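Local coordinates for enterotoxin SEN variant (PDB 6KRY), which probably acts as a secreted superantigen toxin of Staphylococcus aureus, at residues A[81-86]-A[105-110]; A[143-148]-A[210-215]. All blocks are in the same frame, centred on the assembly; numbering follows the deposited sequence.

Contact 1 (A[81-86]-A[105-110])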
ATOM      1  N   ILE A  81     -11.762 -11.778  -6.674  1.00  9.91           N
ATOM      2  CA  ILE A  81     -11.095 -10.796  -5.846  1.00  9.48           C
ATOM      3  C   ILE A  81     -10.669  -9.591  -6.701  1.00 10.02           C
ATOM      4  O   ILE A  81     -10.458  -9.688  -7.906  1.00  8.80           O
ATOM      5  CB  ILE A  81      -9.889 -11.422  -5.087  1.00  9.33           C
ATOM      6  CG1 ILE A  81      -8.898 -12.121  -6.028  1.00  9.14           C
ATOM      7  CG2 ILE A  81     -10.333 -12.397  -4.020  1.00  9.48           C
ATOM      8  CD1 ILE A  81      -7.608 -12.538  -5.308  1.00  9.11           C
ATOM      9  N   ASP A  82     -10.523  -8.465  -6.017  1.00 10.61           N
ATOM     10  CA  ASP A  82      -9.798  -7.282  -6.498  1.00 10.92           C
ATOM     11  C   ASP A  82      -8.454  -7.208  -5.771  1.00 10.78           C
ATOM     12  O   ASP A  82      -8.309  -7.669  -4.641  1.00  9.37           O
ATOM     13  CB  ASP A  82     -10.555  -5.973  -6.263  1.00 12.49           C
ATOM     14  CG  ASP A  82     -11.900  -5.885  -6.971  1.00 14.95           C
ATOM     15  OD1 ASP A  82     -12.032  -6.462  -8.090  1.00 15.85           O
ATOM     16  OD2 ASP A  82     -12.822  -5.270  -6.379  1.00 16.79           O
ATOM     17  N   ILE A  83      -7.464  -6.626  -6.455  1.00 11.11           N
ATOM     18  CA  ILE A  83      -6.153  -6.542  -5.902  1.00 11.74           C
ATOM     19  C   ILE A  83      -5.605  -5.148  -6.140  1.00 11.56           C
ATOM     20  O   ILE A  83      -5.600  -4.667  -7.272  1.00 12.82           O
ATOM     21  CB  ILE A  83      -5.219  -7.607  -6.506  1.00 13.38           C
ATOM     22  CG1 ILE A  83      -5.784  -9.024  -6.436  1.00 14.96           C
ATOM     23  CG2 ILE A  83      -3.864  -7.533  -5.830  1.00 14.16           C
ATOM     24  CD1 ILE A  83      -6.217  -9.594  -7.755  1.00 19.16           C
ATOM     25  N   TYR A  84      -5.054  -4.540  -5.082  1.00 11.02           N
ATOM     26  CA  TYR A  84      -4.476  -3.257  -5.199  1.00 11.77           C
ATOM     27  C   TYR A  84      -3.224  -3.234  -4.324  1.00 12.03           C
ATOM     28  O   TYR A  84      -3.329  -3.457  -3.144  1.00 13.79           O
ATOM     29  CB  TYR A  84      -5.425  -2.129  -4.751  1.00 12.08           C
ATOM     30  CG  TYR A  84      -4.916  -0.757  -5.124  1.00 13.41           C
ATOM     31  CD1 TYR A  84      -3.845  -0.190  -4.445  1.00 14.76           C
ATOM     32  CD2 TYR A  84      -5.448  -0.056  -6.196  1.00 14.25           C
ATOM     33  CE1 TYR A  84      -3.306   1.031  -4.832  1.00 16.97           C
ATOM     34  CE2 TYR A  84      -4.931   1.165  -6.585  1.00 16.24           C
ATOM     35  CZ  TYR A  84      -3.872   1.717  -5.886  1.00 17.62           C
ATOM     36  OH  TYR A  84      -3.331   2.913  -6.266  1.00 23.37           O
ATOM     37  N   GLY A  85      -2.080  -2.859  -4.890  1.00 11.87           N
ATOM     38  CA  GLY A  85      -0.945  -2.516  -4.056  1.00 13.49           C
ATOM     39  C   GLY A  85       0.353  -2.375  -4.819  1.00 13.66           C
ATOM     40  O   GLY A  85       0.376  -2.308  -6.061  1.00 13.69           O
ATOM     41  N   LEU A  86       1.449  -2.352  -4.052  1.00 12.77           N
ATOM     42  CA  LEU A  86       2.788  -2.199  -4.615  1.00 12.39           C
ATOM     43  C   LEU A  86       3.470  -3.566  -4.747  1.00 12.74           C
ATOM     44  O   LEU A  86       3.658  -4.293  -3.759  1.00 13.31           O
ATOM     45  CB  LEU A  86       3.579  -1.281  -3.675  1.00 12.35           C
ATOM     46  CG  LEU A  86       3.027   0.144  -3.562  1.00 12.87           C
ATOM     47  CD1 LEU A  86       3.792   0.936  -2.507  1.00 13.01           C
ATOM     48  CD2 LEU A  86       3.066   0.875  -4.904  1.00 12.66           C
ATOM     49  N   GLY A 105      -0.653  -8.808   0.624  1.00 10.94           N
ATOM     50  CA  GLY A 105      -2.051  -8.461   0.904  1.00 11.83           C
ATOM     51  C   GLY A 105      -2.699  -7.765  -0.274  1.00 10.84           C
ATOM     52  O   GLY A 105      -2.543  -8.212  -1.439  1.00 11.08           O
ATOM     53  N   GLY A 106      -3.413  -6.661   0.006  1.00 10.64           N
ATOM     54  CA  GLY A 106      -4.019  -5.845  -1.046  1.00 10.07           C
ATOM     55  C   GLY A 106      -5.283  -6.467  -1.657  1.00 10.29           C
ATOM     56  O   GLY A 106      -5.757  -5.979  -2.659  1.00 10.72           O
ATOM     57  N   VAL A 107      -5.883  -7.469  -1.000  1.00  9.74           N
ATOM     58  CA  VAL A 107      -6.958  -8.251  -1.570  1.00 10.39           C
ATOM     59  C   VAL A 107      -8.296  -7.997  -0.860  1.00 10.23           C
ATOM     60  O   VAL A 107      -8.403  -7.974   0.356  1.00  9.07           O
ATOM     61  CB  VAL A 107      -6.601  -9.749  -1.571  1.00 10.55           C
ATOM     62  CG1 VAL A 107      -7.778 -10.658  -1.942  1.00 10.84           C
ATOM     63  CG2 VAL A 107      -5.450  -9.975  -2.535  1.00 10.87           C
ATOM     64  N   THR A 108      -9.334  -7.815  -1.688  1.00 10.94           N
ATOM     65  CA  THR A 108     -10.712  -7.720  -1.249  1.00 11.46           C
ATOM     66  C   THR A 108     -11.551  -8.652  -2.136  1.00 10.85           C
ATOM     67  O   THR A 108     -11.293  -8.782  -3.333  1.00 10.69           O
ATOM     68  CB  THR A 108     -11.247  -6.280  -1.306  1.00 11.79           C
ATOM     69  OG1 THR A 108     -10.952  -5.740  -2.599  1.00 12.24           O
ATOM     70  CG2 THR A 108     -10.646  -5.438  -0.188  1.00 12.23           C
ATOM     71  N   ILE A 109     -12.570  -9.261  -1.528  1.00 11.01           N
ATOM     72  CA  ILE A 109     -13.635  -9.983  -2.265  1.00 11.10           C
ATOM     73  C   ILE A 109     -14.267  -9.000  -3.256  1.00 10.98           C
ATOM     74  O   ILE A 109     -14.524  -7.838  -2.916  1.00 10.18           O
ATOM     75  CB  ILE A 109     -14.638 -10.591  -1.253  1.00 13.37           C
ATOM     76  CG1 ILE A 109     -14.037 -11.745  -0.437  1.00 13.60           C
ATOM     77  CG2 ILE A 109     -15.950 -10.991  -1.936  1.00 14.61           C
ATOM     78  CD1 ILE A 109     -13.690 -12.968  -1.222  1.00 14.28           C
ATOM     79  N   TYR A 110     -14.467  -9.449  -4.502  1.00 11.33           N
ATOM     80  CA  TYR A 110     -14.986  -8.637  -5.540  1.00 12.86           C
ATOM     81  C   TYR A 110     -16.507  -8.520  -5.399  1.00 13.07           C
ATOM     82  O   TYR A 110     -17.022  -7.429  -5.471  1.00 13.04           O
ATOM     83  CB  TYR A 110     -14.634  -9.217  -6.913  1.00 14.29           C
ATOM     84  CG  TYR A 110     -15.427  -8.623  -8.048  1.00 14.87           C
ATOM     85  CD1 TYR A 110     -15.088  -7.397  -8.587  1.00 16.38           C
ATOM     86  CD2 TYR A 110     -16.511  -9.301  -8.582  1.00 18.28           C
ATOM     87  CE1 TYR A 110     -15.810  -6.860  -9.640  1.00 19.50           C
ATOM     88  CE2 TYR A 110     -17.266  -8.757  -9.612  1.00 20.19           C
ATOM     89  CZ  TYR A 110     -16.894  -7.547 -10.159  1.00 19.83           C
ATOM     90  OH  TYR A 110     -17.632  -7.014 -11.177  1.00 22.39           O
TER
HETATM   91  O   HOH W   1     -13.206  -5.626  -3.818  1.00 11.86           O
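Asp82 and Thr108 form the hydrogen-bonded pair at the middle of an antiparallel ladder in the OB-fold domain, joining strand 81-84 to the end of strand 100-109. Asp82 N reaches Thr108 O at 2.8 Å, and Thr108 N returns a longer bond to Asp82 O. Beyond them Tyr84 N donates to Gly106 O at 2.9 Å, so the bonding runs on to the residue just before Val107.

On the face that carries Asp82 and Thr108, one water donates to Asp82 OD2 at 2.6 Å and to Ile109 O, and accepts from Thr108 OG1. Asp82 CG stands opposite the carbonyl carbon (chi1 -61°), which brings the carboxylate to the Tyr110 ring edge, OD1 being 3.2 Å from Tyr110 CD1, with the two planes 85° apart. Asn36 N donates to OD1 and Gln114 NE2 to OD2.

Apolar contacts gather around Val107. Its CG1 meets Ile81 CG2 at 3.7 Å; its CG2 lies beside Ile83 CG1 at 4.0 Å, and Phe76 of helix 70-76 packs against Ile81 and Val107.

With both oxygens of its buried carboxylate hydrogen-bonded, Asp82 is probably stabilised as the anion and its rotation restricted, while the water joins side chains of both strands to the Ile109 carbonyl.

Contact 2 (A[143-148]-A[210-215]); sequences KVTVQE and NRTVSS
Arg211 O is gripped twice: Val146 N donates to it at 2.9 Å, and a water that also accepts from Gln147 N donates to it at 2.8 Å. The site is the junction of a two-stranded antiparallel ribbon, 143-145 with 212-214, and the first turn of helix 146-161 in the beta-grasp domain. Three N-H groups of that turn are engaged: Val146 N directly, Gln147 N through water, and Glu148 N by the N-cap residue Thr145, whose OG1 accepts from Glu148 N at 3.1 Å.

In the ribbon, Val144 and Val213 are the hydrogen-bonded pair, each N donating to the other's O. Their side chains share a face: Val144 CG1 touches Val213 CG2 at 4.0 Å and also meets Ser215 CB. The other branch of Val213, CG1, packs on Val146 CG2, which also lies beside Arg211 CG. Phe188 and Tyr190 of strand 188-191 cover Val146.

The opposite face carries Lys143, Thr145 and Thr212. Thr212 OG1 lies beside the backbone N (chi1 -70°), which sends the CG2 methyl to Lys143 CB and lets OG1 donate to Asn210 O, 2.9 Å from Thr212 OG1. Thr145 CG2 then lies across from this hydroxyl, 3.9 Å from Thr212 OG1.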
ATOM      1  N   LYS A 143     -15.405  -2.099   1.175  1.00 10.90           N
ATOM      2  CA  LYS A 143     -14.290  -2.553   1.954  1.00 10.98           C
ATOM      3  C   LYS A 143     -13.028  -2.342   1.124  1.00 10.41           C
ATOM      4  O   LYS A 143     -12.963  -2.851   0.011  1.00  9.96           O
ATOM      5  CB  LYS A 143     -14.376  -4.049   2.276  1.00 12.08           C
ATOM      6  CG  LYS A 143     -15.460  -4.438   3.266  1.00 13.57           C
ATOM      7  CD  LYS A 143     -15.305  -5.851   3.752  1.00 15.16           C
ATOM      8  CE  LYS A 143     -16.441  -6.172   4.688  1.00 17.19           C
ATOM      9  NZ  LYS A 143     -16.383  -7.562   5.194  1.00 18.30           N
ATOM     10  N   VAL A 144     -12.036  -1.660   1.713  1.00  8.68           N
ATOM     11  CA  VAL A 144     -10.816  -1.237   1.009  1.00  8.70           C
ATOM     12  C   VAL A 144      -9.619  -1.560   1.900  1.00  8.45           C
ATOM     13  O   VAL A 144      -9.717  -1.485   3.129  1.00  7.99           O
ATOM     14  CB  VAL A 144     -10.880   0.251   0.604  1.00  8.50           C
ATOM     15  CG1 VAL A 144     -10.863   1.191   1.800  1.00  9.23           C
ATOM     16  CG2 VAL A 144      -9.783   0.657  -0.364  1.00  9.22           C
ATOM     17  N   THR A 145      -8.514  -1.986   1.292  1.00  8.18           N
ATOM     18  CA  THR A 145      -7.334  -2.240   2.115  1.00  8.54           C
ATOM     19  C   THR A 145      -6.687  -0.911   2.516  1.00  8.75           C
ATOM     20  O   THR A 145      -6.714   0.088   1.771  1.00  8.50           O
ATOM     21  CB  THR A 145      -6.279  -3.135   1.474  1.00  8.62           C
ATOM     22  OG1 THR A 145      -5.762  -2.437   0.345  1.00 10.61           O
ATOM     23  CG2 THR A 145      -6.859  -4.499   1.146  1.00  8.69           C
ATOM     24  N   VAL A 146      -6.116  -0.930   3.723  1.00  8.20           N
ATOM     25  CA  VAL A 146      -5.318   0.188   4.153  1.00  9.06           C
ATOM     26  C   VAL A 146      -4.200   0.425   3.129  1.00  8.72           C
ATOM     27  O   VAL A 146      -3.842   1.578   2.817  1.00  8.73           O
ATOM     28  CB  VAL A 146      -4.828  -0.029   5.603  1.00  9.85           C
ATOM     29  CG1 VAL A 146      -3.850   1.046   6.019  1.00 10.99           C
ATOM     30  CG2 VAL A 146      -5.999  -0.042   6.577  1.00 10.34           C
ATOM     31  N   GLN A 147      -3.629  -0.666   2.591  1.00  8.88           N
ATOM     32  CA  GLN A 147      -2.551  -0.521   1.635  1.00  9.09           C
ATOM     33  C   GLN A 147      -2.983   0.412   0.474  1.00  9.13           C
ATOM     34  O   GLN A 147      -2.234   1.277   0.040  1.00  9.18           O
ATOM     35  CB  GLN A 147      -2.107  -1.888   1.123  1.00  8.90           C
ATOM     36  CG  GLN A 147      -1.002  -1.799   0.081  1.00  9.41           C
ATOM     37  CD  GLN A 147      -0.466  -3.104  -0.451  1.00  9.07           C
ATOM     38  OE1 GLN A 147       0.494  -3.088  -1.208  1.00  8.88           O
ATOM     39  NE2 GLN A 147      -1.047  -4.234  -0.063  1.00 10.31           N
ATOM     40  N   GLU A 148      -4.193   0.205  -0.043  1.00  9.16           N
ATOM     41  CA  GLU A 148      -4.694   1.019  -1.167  1.00 10.34           C
ATOM     42  C   GLU A 148      -4.749   2.494  -0.767  1.00 10.34           C
ATOM     43  O   GLU A 148      -4.272   3.356  -1.508  1.00  9.72           O
ATOM     44  CB  GLU A 148      -6.053   0.532  -1.643  1.00 10.77           C
ATOM     45  CG  GLU A 148      -6.628   1.402  -2.742  1.00 11.67           C
ATOM     46  CD  GLU A 148      -7.849   0.819  -3.443  1.00 12.96           C
ATOM     47  OE1 GLU A 148      -8.107  -0.420  -3.330  1.00 12.66           O
ATOM     48  OE2 GLU A 148      -8.568   1.631  -4.065  1.00 13.47           O
ATOM     49  N   ASN A 210      -3.189  -7.616   5.380  1.00 10.52           N
ATOM     50  CA  ASN A 210      -4.370  -7.403   4.553  1.00  9.89           C
ATOM     51  C   ASN A 210      -5.389  -6.542   5.306  1.00 10.51           C
ATOM     52  O   ASN A 210      -6.599  -6.688   5.136  1.00 10.14           O
ATOM     53  CB  ASN A 210      -4.993  -8.723   4.099  1.00 10.08           C
ATOM     54  CG  ASN A 210      -5.703  -8.576   2.780  1.00 11.28           C
ATOM     55  OD1 ASN A 210      -5.087  -8.146   1.805  1.00 12.01           O
ATOM     56  ND2 ASN A 210      -6.999  -8.845   2.763  1.00 13.36           N
ATOM     57  N   ARG A 211      -4.915  -5.644   6.156  1.00 11.38           N
ATOM     58  CA  ARG A 211      -5.826  -4.857   6.981  1.00 12.59           C
ATOM     59  C   ARG A 211      -6.779  -4.073   6.082  1.00 11.53           C
ATOM     60  O   ARG A 211      -6.366  -3.410   5.148  1.00  9.53           O
ATOM     61  CB  ARG A 211      -5.077  -3.875   7.880  1.00 15.14           C
ATOM     62  CG  ARG A 211      -5.965  -3.177   8.901  1.00 17.95           C
ATOM     63  CD  ARG A 211      -5.201  -2.424   9.988  1.00 20.31           C
ATOM     64  NE  ARG A 211      -6.172  -1.962  10.982  1.00 24.74           N
ATOM     65  CZ  ARG A 211      -5.874  -1.531  12.205  1.00 26.66           C
ATOM     66  NH1 ARG A 211      -4.619  -1.366  12.558  1.00 27.39           N
ATOM     67  NH2 ARG A 211      -6.841  -1.276  13.071  1.00 31.39           N
ATOM     68  N   THR A 212      -8.051  -4.130   6.451  1.00 11.93           N
ATOM     69  CA  THR A 212      -9.169  -3.708   5.631  1.00 13.56           C
ATOM     70  C   THR A 212     -10.078  -2.806   6.477  1.00 13.59           C
ATOM     71  O   THR A 212     -10.275  -3.120   7.647  1.00 13.08           O
ATOM     72  CB  THR A 212      -9.928  -4.947   5.118  1.00 15.19           C
ATOM     73  OG1 THR A 212      -9.104  -5.628   4.157  1.00 15.08           O
ATOM     74  CG2 THR A 212     -11.225  -4.625   4.435  1.00 16.68           C
ATOM     75  N   VAL A 213     -10.631  -1.736   5.875  1.00 12.12           N
ATOM     76  CA  VAL A 213     -11.551  -0.843   6.556  1.00 11.62           C
ATOM     77  C   VAL A 213     -12.756  -0.540   5.648  1.00 11.97           C
ATOM     78  O   VAL A 213     -12.712  -0.688   4.436  1.00 11.65           O
ATOM     79  CB  VAL A 213     -10.860   0.479   6.963  1.00 11.29           C
ATOM     80  CG1 VAL A 213      -9.729   0.255   7.948  1.00 11.82           C
ATOM     81  CG2 VAL A 213     -10.334   1.278   5.776  1.00 11.71           C
ATOM     82  N   SER A 214     -13.808   0.003   6.271  1.00 11.92           N
ATOM     83  CA  SER A 214     -14.951   0.552   5.574  1.00 12.84           C
ATOM     84  C   SER A 214     -14.587   1.911   4.958  1.00 11.58           C
ATOM     85  O   SER A 214     -14.294   2.872   5.656  1.00 10.89           O
ATOM     86  CB  SER A 214     -16.123   0.675   6.549  1.00 13.26           C
ATOM     87  OG  SER A 214     -17.207   1.353   5.926  1.00 18.03           O
ATOM     88  N   SER A 215     -14.642   2.019   3.642  1.00 12.52           N
ATOM     89  CA  SER A 215     -14.317   3.303   2.956  1.00 12.34           C
ATOM     90  C   SER A 215     -15.292   4.421   3.376  1.00 12.68           C
ATOM     91  O   SER A 215     -14.906   5.576   3.333  1.00 13.53           O
ATOM     92  CB  SER A 215     -14.269   3.164   1.469  1.00 11.99           C
ATOM     93  OG  SER A 215     -15.524   2.774   0.947  1.00 12.21           O
TER
HETATM   94  O   HOH W   2      -3.776  -3.233   4.198  1.00  8.74           O

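How the contacts relate
The two contacts follow one another along the chain: contact 1 closes within the OB-fold range before contact 2 opens in the beta-grasp range. They belong to separate sheets, yet their centres are only about 9 Å apart, and they meet directly where the two domains face each other. The side chain of Asn210 reaches over from contact 2, with ND2 probably bonded to Val107 O at 2.9 Å, while Gln147 OE1 on helix 146-161 probably accepts from Leu86 N. Tyr84 also touches Glu148 of that helix. The Asn210 and Gln147 bonds, with this packing, probably help fix how the OB-fold and beta-grasp halves of this toxin are set against each other.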